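Local structure of CIR protein (Plasmodium chabaudi chabaudi, 6ZYV) at residues Asp6-Val11 and Asn166-Leu171; Glu83-Ala88 and Asp141-Leu146; Val128-Ala131 and Asn135-Gly138; Lys183-Phe188 and Asn217-Leu222. The protein is of unknown function but, as a Plasmodium-interspersed repeat (PIR) variant antigen, is probably a membrane protein exposing its ectodomain on infected red blood cells. The protein carries 5 engineered substitutions. All blocks are in the same frame, centred on the assembly; numbering follows the deposited sequence.

In an all-helical ectodomain, the chemistry of each contact tracks its place in the fold. Contacts 1 and 4 lie on the same side of the chain's centre and touch each other, Y168 reaching from the first to helix 213-226 of the second; each lies near a disulfide joining its own two helices. Contacts 2 and 3 share helix 134-149 and adjoin through A88 and Y136. Contacts 3 and 4 are buried, while contacts 1 and 2 are partly buried. Aromatic rings carry contacts 1, 3 and 4, and contact 1 adds a water bridge at a polar hydroxyl to its CH-pi interaction; contact 2 relies on a salt bridge.

Contact 1. Residues Asp6-Val11 and Asn166-Leu171; sequences DNLKYV and NMYNEL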
loop_
_atom_site.group_PDB
_atom_site.type_symbol
_atom_site.label_atom_id
_atom_site.label_comp_id
_atom_site.label_asym_id
_atom_site.label_seq_id
_atom_site.Cartn_x
_atom_site.Cartn_y
_atom_site.Cartn_z
ATOM N N ASP A 6 -1.500 5.343 13.950
ATOM C CA ASP A 6 -0.082 5.247 13.587
ATOM C C ASP A 6 0.234 3.996 12.740
ATOM O O ASP A 6 1.394 3.604 12.647
ATOM C CB ASP A 6 0.783 5.281 14.863
ATOM C CG ASP A 6 2.259 5.613 14.670
ATOM O OD1 ASP A 6 2.594 6.286 13.663
ATOM O OD2 ASP A 6 3.084 5.202 15.537
ATOM N N ASN A 7 -0.791 3.389 12.106
ATOM C CA ASN A 7 -0.693 2.181 11.291
ATOM C C ASN A 7 0.319 2.284 10.169
ATOM O O ASN A 7 0.902 1.259 9.805
ATOM C CB ASN A 7 -2.070 1.771 10.739
ATOM C CG ASN A 7 -2.669 2.725 9.722
ATOM O OD1 ASN A 7 -2.245 2.800 8.558
ATOM N ND2 ASN A 7 -3.651 3.502 10.137
ATOM N N LEU A 8 0.531 3.501 9.612
ATOM C CA LEU A 8 1.488 3.672 8.513
ATOM C C LEU A 8 2.904 3.350 8.889
ATOM O O LEU A 8 3.671 2.934 8.035
ATOM C CB LEU A 8 1.427 5.043 7.830
ATOM C CG LEU A 8 0.289 5.295 6.867
ATOM C CD1 LEU A 8 0.530 6.529 6.081
ATOM C CD2 LEU A 8 0.136 4.179 5.865
ATOM N N LYS A 9 3.248 3.446 10.173
ATOM C CA LYS A 9 4.553 3.059 10.694
ATOM C C LYS A 9 4.885 1.606 10.263
ATOM O O LYS A 9 5.966 1.353 9.741
ATOM C CB LYS A 9 4.530 3.177 12.231
ATOM C CG LYS A 9 5.797 2.731 12.929
ATOM C CD LYS A 9 5.648 2.879 14.441
ATOM C CE LYS A 9 6.913 2.515 15.197
ATOM N NZ LYS A 9 6.687 2.484 16.671
ATOM N N TYR A 10 3.882 0.722 10.327
ATOM C CA TYR A 10 4.026 -0.683 9.973
ATOM C C TYR A 10 3.729 -0.943 8.510
ATOM O O TYR A 10 4.459 -1.700 7.894
ATOM C CB TYR A 10 3.147 -1.573 10.871
ATOM C CG TYR A 10 3.474 -1.392 12.324
ATOM C CD1 TYR A 10 4.716 -1.751 12.821
ATOM C CD2 TYR A 10 2.581 -0.756 13.186
ATOM C CE1 TYR A 10 5.034 -1.563 14.159
ATOM C CE2 TYR A 10 2.907 -0.512 14.511
ATOM C CZ TYR A 10 4.126 -0.934 15.003
ATOM O OH TYR A 10 4.420 -0.707 16.331
ATOM N N VAL A 11 2.691 -0.314 7.940
ATOM C CA VAL A 11 2.332 -0.477 6.526
ATOM C C VAL A 11 3.498 -0.109 5.617
ATOM O O VAL A 11 3.843 -0.887 4.724
ATOM C CB VAL A 11 1.061 0.337 6.212
ATOM C CG1 VAL A 11 0.778 0.408 4.712
ATOM C CG2 VAL A 11 -0.137 -0.220 6.965
ATOM N N ASN A 166 8.555 7.624 3.346
ATOM C CA ASN A 166 9.944 7.985 3.642
ATOM C C ASN A 166 10.026 8.793 4.938
ATOM O O ASN A 166 10.943 8.574 5.729
ATOM C CB ASN A 166 10.592 8.742 2.482
ATOM C CG ASN A 166 10.780 7.881 1.252
ATOM O OD1 ASN A 166 10.974 6.658 1.334
ATOM N ND2 ASN A 166 10.731 8.497 0.072
ATOM N N MET A 167 9.036 9.681 5.192
ATOM C CA MET A 167 9.016 10.446 6.437
ATOM C C MET A 167 8.742 9.517 7.632
ATOM O O MET A 167 9.368 9.665 8.675
ATOM C CB MET A 167 8.001 11.595 6.364
ATOM C CG MET A 167 8.361 12.636 5.327
ATOM S SD MET A 167 7.276 14.075 5.458
ATOM C CE MET A 167 5.773 13.360 4.866
ATOM N N TYR A 168 7.848 8.526 7.464
ATOM C CA TYR A 168 7.581 7.532 8.515
ATOM C C TYR A 168 8.841 6.724 8.861
ATOM O O TYR A 168 9.074 6.421 10.031
ATOM C CB TYR A 168 6.443 6.579 8.119
ATOM C CG TYR A 168 5.067 7.075 8.510
ATOM C CD1 TYR A 168 4.329 7.884 7.654
ATOM C CD2 TYR A 168 4.513 6.751 9.739
ATOM C CE1 TYR A 168 3.058 8.326 7.993
ATOM C CE2 TYR A 168 3.252 7.209 10.104
ATOM C CZ TYR A 168 2.524 7.998 9.225
ATOM O OH TYR A 168 1.271 8.466 9.547
ATOM N N ASN A 169 9.644 6.380 7.845
ATOM C CA ASN A 169 10.899 5.639 8.023
ATOM C C ASN A 169 11.903 6.512 8.764
ATOM O O ASN A 169 12.620 6.012 9.619
ATOM C CB ASN A 169 11.486 5.206 6.666
ATOM C CG ASN A 169 12.830 4.494 6.761
ATOM O OD1 ASN A 169 13.826 4.892 6.121
ATOM N ND2 ASN A 169 12.902 3.438 7.586
ATOM N N GLU A 170 11.962 7.809 8.441
ATOM C CA GLU A 170 12.850 8.735 9.122
ATOM C C GLU A 170 12.471 8.866 10.591
ATOM O O GLU A 170 13.336 8.804 11.459
ATOM C CB GLU A 170 12.838 10.106 8.433
ATOM C CG GLU A 170 13.621 10.150 7.141
ATOM C CD GLU A 170 15.049 9.676 7.314
ATOM O OE1 GLU A 170 15.780 10.289 8.129
ATOM O OE2 GLU A 170 15.416 8.662 6.675
ATOM N N LEU A 171 11.182 8.998 10.872
ATOM C CA LEU A 171 10.687 9.082 12.240
ATOM C C LEU A 171 11.009 7.793 13.015
ATOM O O LEU A 171 11.326 7.844 14.193
ATOM C CB LEU A 171 9.173 9.304 12.189
ATOM C CG LEU A 171 8.449 9.306 13.505
ATOM C CD1 LEU A 171 8.704 10.593 14.246
ATOM C CD2 LEU A 171 6.977 9.087 13.296
HETATM O O HOH W 1 -0.697 6.368 10.106
#
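Y168 meets L8 and D6 where the N-terminal segment of this helical ectodomain packs against helix 154-174, and the meeting illustrates how one tyrosine can serve two chemistries at once. The C12-C165 disulfide joins the same two helices one residue beyond V11 and one before N166, so the packing described here continues a covalent link. The L8 side chain stands roughly perpendicular to the tyrosine and lays CB over one ring face, 3.6 Å from the centroid and 17° off the ring normal, a clear CH-pi contact. CB does not sit dead centre: it is shifted toward the rim, with CZ nearest. With chi1 at -77°, L8 holds CG beside its own backbone N and opposite the carbonyl carbon, and from there CD1 comes to 3.6 Å from Y168 CE1, adding a second touch to that of CB. D6 takes a different route. Its OD1 lies at the ring edge, near the ring plane, 3.7 Å from Y168 CE2, with the carboxylate turned 32° from the ring. This carboxylate oxygen is also hydrogen-bonded by N221 ND2, which reaches the Y168 hydroxyl as well. On the K9 side, the backbone N, already bonded to D6 O, rests obliquely 3.6 Å from Y168 CD2. The buried phenol oxygen thus has several polar partners: G218 O, N221 ND2 and a water. That water bridges the two segments, donating to Y168 OH at 2.9 Å and accepting from L8 N at 3.2 Å.

Contact 2. Residues Glu83-Ala88 and Asp141-Leu146; sequences EKDQYA and DKKIDL
Helices 81-101 and 134-149 pack together in this all-helical ectodomain through K143, which reaches past A88 to D85, an example of a long charged side chain joining two helices by both its methylenes and its charge. Within 83-88 and 141-146, A88 and K143 have the nearest CA atoms, 7.3 Å apart, and the lysine spans the interval. Its CG lies beside its own backbone N (chi1 -59°) and the chain bends at chi2 (-61°), after which it runs extended toward D85. The aliphatic part therefore passes the helix at A88, where K143 CG comes to 4.3 Å from A88 C, before the ammonium group reaches the carboxylate. D85, for its part, swings its carboxylate toward the lysine. K143 NZ donates to D85 OD1 at 3.1 Å, a hydrogen bond within a salt bridge. The donor approaches from above the carboxylate, 43° out of its plane. Next to NZ, K143 CE lies 3.3 Å from the backbone oxygen D85 O and 3.4 Å from the carboxylate oxygen D85 OD2. I139, one turn earlier on the lysine's helix, touches both D85 and A88, and Y136 also packs on A88, so an apolar patch adjoins the ion pair. The bond's out-of-plane approach and the partial exposure of both residues suggest a modest electrostatic tie, in which the methylene packing of K143 probably contributes alongside the opposite charges.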
loop_
_atom_site.group_PDB
_atom_site.type_symbol
_atom_site.label_atom_id
_atom_site.label_comp_id
_atom_site.label_asym_id
_atom_site.label_seq_id
_atom_site.Cartn_x
_atom_site.Cartn_y
_atom_site.Cartn_z
ATOM N N GLU A 83 -10.897 -1.239 9.607
ATOM C CA GLU A 83 -9.513 -1.686 9.490
ATOM C C GLU A 83 -9.386 -2.596 8.281
ATOM O O GLU A 83 -8.499 -2.392 7.486
ATOM C CB GLU A 83 -9.030 -2.413 10.772
ATOM C CG GLU A 83 -8.673 -1.476 11.915
ATOM C CD GLU A 83 -8.556 -2.151 13.273
ATOM O OE1 GLU A 83 -7.565 -1.882 13.993
ATOM O OE2 GLU A 83 -9.448 -2.961 13.614
ATOM N N LYS A 84 -10.285 -3.562 8.098
ATOM C CA LYS A 84 -10.244 -4.459 6.936
ATOM C C LYS A 84 -10.251 -3.658 5.616
ATOM O O LYS A 84 -9.443 -3.932 4.724
ATOM C CB LYS A 84 -11.450 -5.412 6.944
ATOM C CG LYS A 84 -11.275 -6.591 7.844
ATOM C CD LYS A 84 -12.627 -7.132 8.270
ATOM C CE LYS A 84 -12.518 -8.353 9.146
ATOM N NZ LYS A 84 -13.860 -8.773 9.632
ATOM N N ASP A 85 -11.127 -2.628 5.554
ATOM C CA ASP A 85 -11.282 -1.765 4.391
ATOM C C ASP A 85 -9.990 -0.967 4.134
ATOM O O ASP A 85 -9.491 -0.937 3.016
ATOM C CB ASP A 85 -12.494 -0.829 4.594
ATOM C CG ASP A 85 -12.731 0.111 3.434
ATOM O OD1 ASP A 85 -12.116 1.208 3.417
ATOM O OD2 ASP A 85 -13.522 -0.247 2.534
ATOM N N GLN A 86 -9.434 -0.359 5.182
ATOM C CA GLN A 86 -8.206 0.406 5.082
ATOM C C GLN A 86 -7.027 -0.477 4.615
ATOM O O GLN A 86 -6.301 -0.072 3.712
ATOM C CB GLN A 86 -7.902 1.034 6.451
ATOM C CG GLN A 86 -6.957 2.209 6.396
ATOM C CD GLN A 86 -6.509 2.683 7.776
ATOM O OE1 GLN A 86 -6.452 1.927 8.752
ATOM N NE2 GLN A 86 -6.143 3.950 7.885
ATOM N N TYR A 87 -6.864 -1.684 5.187
ATOM C CA TYR A 87 -5.760 -2.562 4.837
ATOM C C TYR A 87 -5.907 -3.149 3.466
ATOM O O TYR A 87 -4.903 -3.271 2.759
ATOM C CB TYR A 87 -5.533 -3.644 5.918
ATOM C CG TYR A 87 -5.082 -3.000 7.211
ATOM C CD1 TYR A 87 -4.131 -1.989 7.209
ATOM C CD2 TYR A 87 -5.653 -3.352 8.428
ATOM C CE1 TYR A 87 -3.779 -1.325 8.378
ATOM C CE2 TYR A 87 -5.304 -2.697 9.606
ATOM C CZ TYR A 87 -4.360 -1.690 9.575
ATOM O OH TYR A 87 -3.977 -1.059 10.725
ATOM N N ALA A 88 -7.140 -3.468 3.051
ATOM C CA ALA A 88 -7.360 -3.963 1.683
ATOM C C ALA A 88 -6.985 -2.863 0.672
ATOM O O ALA A 88 -6.356 -3.141 -0.342
ATOM C CB ALA A 88 -8.809 -4.373 1.489
ATOM N N ASP A 141 -13.543 -5.715 -4.237
ATOM C CA ASP A 141 -14.108 -5.262 -5.503
ATOM C C ASP A 141 -14.200 -3.737 -5.590
ATOM O O ASP A 141 -13.946 -3.183 -6.658
ATOM C CB ASP A 141 -15.494 -5.873 -5.736
ATOM C CG ASP A 141 -15.458 -7.277 -6.275
ATOM O OD1 ASP A 141 -14.420 -7.651 -6.904
ATOM O OD2 ASP A 141 -16.465 -8.016 -6.075
ATOM N N LYS A 142 -14.579 -3.071 -4.474
ATOM C CA LYS A 142 -14.687 -1.629 -4.442
ATOM C C LYS A 142 -13.312 -1.017 -4.599
ATOM O O LYS A 142 -13.178 -0.067 -5.342
ATOM C CB LYS A 142 -15.307 -1.143 -3.121
ATOM C CG LYS A 142 -16.407 -0.087 -3.298
ATOM C CD LYS A 142 -16.092 1.159 -4.147
ATOM C CE LYS A 142 -17.389 1.645 -4.766
ATOM N NZ LYS A 142 -17.287 2.855 -5.646
ATOM N N LYS A 143 -12.287 -1.572 -3.926
ATOM C CA LYS A 143 -10.926 -1.063 -4.020
ATOM C C LYS A 143 -10.381 -1.231 -5.432
ATOM O O LYS A 143 -9.765 -0.303 -5.941
ATOM C CB LYS A 143 -10.002 -1.680 -2.947
ATOM C CG LYS A 143 -10.448 -1.433 -1.508
ATOM C CD LYS A 143 -10.512 0.061 -1.137
ATOM C CE LYS A 143 -10.972 0.325 0.297
ATOM N NZ LYS A 143 -10.814 1.774 0.706
ATOM N N ILE A 144 -10.674 -2.373 -6.096
ATOM C CA ILE A 144 -10.246 -2.608 -7.485
ATOM C C ILE A 144 -10.928 -1.599 -8.428
ATOM O O ILE A 144 -10.273 -1.001 -9.286
ATOM C CB ILE A 144 -10.497 -4.088 -7.904
ATOM C CG1 ILE A 144 -9.501 -5.010 -7.238
ATOM C CG2 ILE A 144 -10.502 -4.279 -9.432
ATOM C CD1 ILE A 144 -9.889 -6.487 -7.341
ATOM N N ASP A 145 -12.215 -1.363 -8.214
ATOM C CA ASP A 145 -12.975 -0.412 -9.013
ATOM C C ASP A 145 -12.459 1.017 -8.809
ATOM O O ASP A 145 -12.361 1.775 -9.769
ATOM C CB ASP A 145 -14.465 -0.517 -8.696
ATOM C CG ASP A 145 -15.344 0.167 -9.720
ATOM O OD1 ASP A 145 -15.069 0.014 -10.938
ATOM O OD2 ASP A 145 -16.309 0.863 -9.312
ATOM N N LEU A 146 -12.061 1.357 -7.575
ATOM C CA LEU A 146 -11.476 2.639 -7.258
ATOM C C LEU A 146 -10.141 2.813 -7.972
ATOM O O LEU A 146 -9.880 3.903 -8.450
ATOM C CB LEU A 146 -11.280 2.794 -5.757
ATOM C CG LEU A 146 -12.509 3.232 -4.998
ATOM C CD1 LEU A 146 -12.272 3.118 -3.505
ATOM C CD2 LEU A 146 -12.982 4.653 -5.448
#

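Contact 3. Residues Val128-Ala131 and Asn135-Gly138; sequences VSSA and NYKG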
loop_
_atom_site.group_PDB
_atom_site.type_symbol
_atom_site.label_atom_id
_atom_site.label_comp_id
_atom_site.label_asym_id
_atom_site.label_seq_id
_atom_site.Cartn_x
_atom_site.Cartn_y
_atom_site.Cartn_z
ATOM N N VAL A 128 -5.511 -15.503 4.898
ATOM C CA VAL A 128 -6.200 -14.216 5.004
ATOM C C VAL A 128 -7.569 -14.502 5.613
ATOM O O VAL A 128 -8.410 -15.113 4.956
ATOM C CB VAL A 128 -6.298 -13.436 3.684
ATOM C CG1 VAL A 128 -6.926 -12.081 3.944
ATOM C CG2 VAL A 128 -4.917 -13.274 3.043
ATOM N N SER A 129 -7.754 -14.143 6.893
ATOM C CA SER A 129 -8.962 -14.440 7.659
ATOM C C SER A 129 -10.285 -14.139 6.947
ATOM O O SER A 129 -11.216 -14.962 6.961
ATOM C CB SER A 129 -8.923 -13.724 9.008
ATOM O OG SER A 129 -7.789 -14.119 9.762
ATOM N N SER A 130 -10.364 -12.976 6.310
ATOM C CA SER A 130 -11.604 -12.528 5.704
ATOM C C SER A 130 -11.819 -12.984 4.241
ATOM O O SER A 130 -12.903 -12.775 3.715
ATOM C CB SER A 130 -11.740 -11.012 5.837
ATOM O OG SER A 130 -10.817 -10.378 6.717
ATOM N N ALA A 131 -10.840 -13.648 3.615
ATOM C CA ALA A 131 -10.911 -14.074 2.211
ATOM C C ALA A 131 -12.237 -14.677 1.724
ATOM O O ALA A 131 -12.662 -14.385 0.603
ATOM C CB ALA A 131 -9.796 -15.045 1.904
ATOM N N ASN A 135 -18.697 -10.008 2.561
ATOM C CA ASN A 135 -18.459 -8.603 2.903
ATOM C C ASN A 135 -17.037 -8.178 2.486
ATOM O O ASN A 135 -16.839 -7.053 2.039
ATOM C CB ASN A 135 -18.665 -8.365 4.395
ATOM C CG ASN A 135 -19.971 -7.678 4.735
ATOM O OD1 ASN A 135 -20.025 -6.799 5.604
ATOM N ND2 ASN A 135 -21.061 -8.062 4.073
ATOM N N TYR A 136 -16.063 -9.093 2.606
ATOM C CA TYR A 136 -14.685 -8.819 2.253
ATOM C C TYR A 136 -14.499 -8.732 0.755
ATOM O O TYR A 136 -13.772 -7.868 0.270
ATOM C CB TYR A 136 -13.727 -9.868 2.842
ATOM C CG TYR A 136 -12.291 -9.391 2.765
ATOM C CD1 TYR A 136 -11.848 -8.334 3.546
ATOM C CD2 TYR A 136 -11.404 -9.930 1.836
ATOM C CE1 TYR A 136 -10.545 -7.868 3.458
ATOM C CE2 TYR A 136 -10.090 -9.488 1.753
ATOM C CZ TYR A 136 -9.669 -8.445 2.557
ATOM O OH TYR A 136 -8.387 -7.972 2.478
ATOM N N LYS A 137 -15.171 -9.622 0.016
ATOM C CA LYS A 137 -15.113 -9.609 -1.440
ATOM C C LYS A 137 -15.655 -8.254 -1.986
ATOM O O LYS A 137 -15.060 -7.699 -2.895
ATOM C CB LYS A 137 -15.877 -10.810 -2.034
ATOM C CG LYS A 137 -15.783 -10.915 -3.560
ATOM C CD LYS A 137 -14.335 -10.940 -4.091
ATOM C CE LYS A 137 -14.279 -10.786 -5.600
ATOM N NZ LYS A 137 -12.889 -10.605 -6.099
ATOM N N GLY A 138 -16.674 -7.703 -1.337
ATOM C CA GLY A 138 -17.241 -6.414 -1.698
ATOM C C GLY A 138 -16.243 -5.298 -1.485
ATOM O O GLY A 138 -16.152 -4.396 -2.313
#
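S130 and Y136 face one another across the short connection from helix 122-127 to helix 134-149, an example of a tight turn packed against the first turn of the helix that follows. The connection opens with a type I beta turn from V128 to A131, closed by the bond from A131 N to V128 O. Along the helix, N135 comes first; it points its amide away from the turn, where OD1 is bonded by Q81 NE2 of helix 81-101. Y136 then carries the contact. Its CG stands opposite the backbone N (chi1 -166°), which brings the ring under S130 CB. That carbon lies over one face, 3.9 Å from the ring centroid and 30° off the normal, so this CH-pi contact is displaced toward the CG-CD1 bond, with S130 CB 3.5 Å from Y136 CG. Closer to the helix backbone, S130 O comes within 3.1 Å of Y136 CB, a tight fit. S130 itself has a nearly eclipsed side chain, chi1 -12°, and OG leans along the ring toward Y136 CD1, 3.9 Å away. The A131 backbone N lies obliquely to the ring, 4.2 Å from Y136 CD2. Around this pair L67 of helix 55-71, A88 of helix 81-101 and Y124 of helix 122-127 also touch the tyrosine, embedding it among three helices. K137, next in sequence, turns its end away from the turn, and NZ forms a salt bridge with E119 OE1.

Contact 4. Residues Lys183-Phe188 and Asn217-Leu222; sequences KDAQNF and NGYDNL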
loop_
_atom_site.group_PDB
_atom_site.type_symbol
_atom_site.label_atom_id
_atom_site.label_comp_id
_atom_site.label_asym_id
_atom_site.label_seq_id
_atom_site.Cartn_x
_atom_site.Cartn_y
_atom_site.Cartn_z
ATOM N N LYS A 183 10.887 20.397 7.734
ATOM C CA LYS A 183 11.416 20.604 6.385
ATOM C C LYS A 183 10.842 19.557 5.419
ATOM O O LYS A 183 10.382 19.925 4.343
ATOM C CB LYS A 183 12.957 20.510 6.406
ATOM C CG LYS A 183 13.621 20.753 5.053
ATOM C CD LYS A 183 15.160 20.544 5.091
ATOM C CE LYS A 183 15.966 21.813 5.322
ATOM N NZ LYS A 183 17.137 21.926 4.398
ATOM N N ASP A 184 10.808 18.274 5.828
ATOM C CA ASP A 184 10.269 17.202 4.995
ATOM C C ASP A 184 8.763 17.323 4.767
ATOM O O ASP A 184 8.303 17.035 3.664
ATOM C CB ASP A 184 10.634 15.819 5.543
ATOM C CG ASP A 184 12.115 15.487 5.470
ATOM O OD1 ASP A 184 12.875 16.266 4.834
ATOM O OD2 ASP A 184 12.521 14.451 6.058
ATOM N N ALA A 185 8.004 17.747 5.792
ATOM C CA ALA A 185 6.570 17.936 5.692
ATOM C C ALA A 185 6.254 19.074 4.718
ATOM O O ALA A 185 5.325 18.945 3.923
ATOM C CB ALA A 185 5.977 18.224 7.062
ATOM N N GLN A 186 7.058 20.154 4.729
ATOM C CA GLN A 186 6.887 21.276 3.802
ATOM C C GLN A 186 7.180 20.852 2.366
ATOM O O GLN A 186 6.429 21.221 1.469
ATOM C CB GLN A 186 7.736 22.496 4.204
ATOM C CG GLN A 186 7.325 23.799 3.454
ATOM C CD GLN A 186 5.991 24.441 3.850
ATOM O OE1 GLN A 186 5.800 24.915 4.985
ATOM N NE2 GLN A 186 5.028 24.471 2.924
ATOM N N ASN A 187 8.224 20.035 2.151
ATOM C CA ASN A 187 8.516 19.506 0.818
ATOM C C ASN A 187 7.388 18.559 0.366
ATOM O O ASN A 187 7.017 18.563 -0.802
ATOM C CB ASN A 187 9.849 18.765 0.799
ATOM C CG ASN A 187 11.050 19.680 0.876
ATOM O OD1 ASN A 187 10.970 20.866 0.581
ATOM N ND2 ASN A 187 12.188 19.153 1.263
ATOM N N PHE A 188 6.855 17.751 1.285
ATOM C CA PHE A 188 5.768 16.826 1.009
ATOM C C PHE A 188 4.484 17.560 0.559
ATOM O O PHE A 188 3.901 17.182 -0.452
ATOM C CB PHE A 188 5.505 15.938 2.236
ATOM C CG PHE A 188 4.288 15.049 2.068
ATOM C CD1 PHE A 188 4.346 13.899 1.285
ATOM C CD2 PHE A 188 3.072 15.399 2.637
ATOM C CE1 PHE A 188 3.208 13.117 1.087
ATOM C CE2 PHE A 188 1.943 14.631 2.425
ATOM C CZ PHE A 188 2.020 13.479 1.677
ATOM N N ASN A 217 -5.079 11.025 6.264
ATOM C CA ASN A 217 -4.929 10.434 7.592
ATOM C C ASN A 217 -3.445 10.166 7.870
ATOM O O ASN A 217 -2.979 10.447 8.976
ATOM C CB ASN A 217 -5.743 9.153 7.750
ATOM C CG ASN A 217 -7.232 9.369 7.638
ATOM O OD1 ASN A 217 -7.766 10.407 8.009
ATOM N ND2 ASN A 217 -7.939 8.384 7.120
ATOM N N GLY A 218 -2.718 9.683 6.862
ATOM C CA GLY A 218 -1.294 9.402 6.997
ATOM C C GLY A 218 -0.437 10.603 7.352
ATOM O O GLY A 218 0.425 10.512 8.224
ATOM N N TYR A 219 -0.673 11.733 6.686
ATOM C CA TYR A 219 0.033 12.977 6.942
ATOM C C TYR A 219 -0.358 13.542 8.326
ATOM O O TYR A 219 0.517 13.915 9.096
ATOM C CB TYR A 219 -0.248 14.007 5.833
ATOM C CG TYR A 219 0.453 15.328 6.061
ATOM C CD1 TYR A 219 1.832 15.433 5.956
ATOM C CD2 TYR A 219 -0.263 16.463 6.430
ATOM C CE1 TYR A 219 2.482 16.643 6.184
ATOM C CE2 TYR A 219 0.373 17.670 6.673
ATOM C CZ TYR A 219 1.748 17.756 6.554
ATOM O OH TYR A 219 2.382 18.948 6.822
ATOM N N ASP A 220 -1.653 13.535 8.669
ATOM C CA ASP A 220 -2.130 14.015 9.963
ATOM C C ASP A 220 -1.483 13.224 11.101
ATOM O O ASP A 220 -1.011 13.820 12.072
ATOM C CB ASP A 220 -3.665 13.904 10.068
ATOM C CG ASP A 220 -4.459 15.003 9.379
ATOM O OD1 ASP A 220 -3.839 16.026 8.959
ATOM O OD2 ASP A 220 -5.703 14.836 9.233
ATOM N N ASN A 221 -1.399 11.894 10.951
ATOM C CA ASN A 221 -0.783 11.079 11.988
ATOM C C ASN A 221 0.713 11.370 12.069
ATOM O O ASN A 221 1.254 11.469 13.167
ATOM C CB ASN A 221 -1.061 9.590 11.797
ATOM C CG ASN A 221 -0.336 8.755 12.846
ATOM O OD1 ASN A 221 -0.795 8.641 14.001
ATOM N ND2 ASN A 221 0.854 8.225 12.500
ATOM N N LEU A 222 1.379 11.510 10.915
ATOM C CA LEU A 222 2.815 11.768 10.892
ATOM C C LEU A 222 3.203 13.063 11.682
ATOM O O LEU A 222 4.088 13.019 12.549
ATOM C CB LEU A 222 3.305 11.810 9.431
ATOM C CG LEU A 222 4.816 11.884 9.126
ATOM C CD1 LEU A 222 5.318 13.335 9.091
ATOM C CD2 LEU A 222 5.654 10.976 10.027
#
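This is a buried, largely apolar contact between neighbouring helices, 181-198 and 213-226, built from two aromatic rings and one methyl. The F188 and Y219 rings are nearly parallel, their planes 20° apart, but offset, with centroids 5.4 Å from each other and little overlap. They touch at their margins instead: F188 CD2 lies 3.5 Å from Y219 CD1, and F188 CE2 sits 3.6 Å from that same carbon. Both side chains leave their helices with CG opposite the backbone N (chi1 174° for F188 and 179° for Y219), which sends each ring into the gap between the helices. The two segments run antiparallel, and the C181-C226 disulfide ties the start of one helix to the end of the other, making a disulfide-linked helical pair within this PIR ectodomain. At the hydroxyl end of the tyrosine, A185 CB approaches at the ring edge, near its plane, 3.7 Å from Y219 OH and 3.9 Å from Y219 CE1. The hydroxyl is hydrogen-bonded to P235 O in the C-terminal loop, which also lays L237 against both rings. I160, L164 and M167 of helix 154-174 pack on F188.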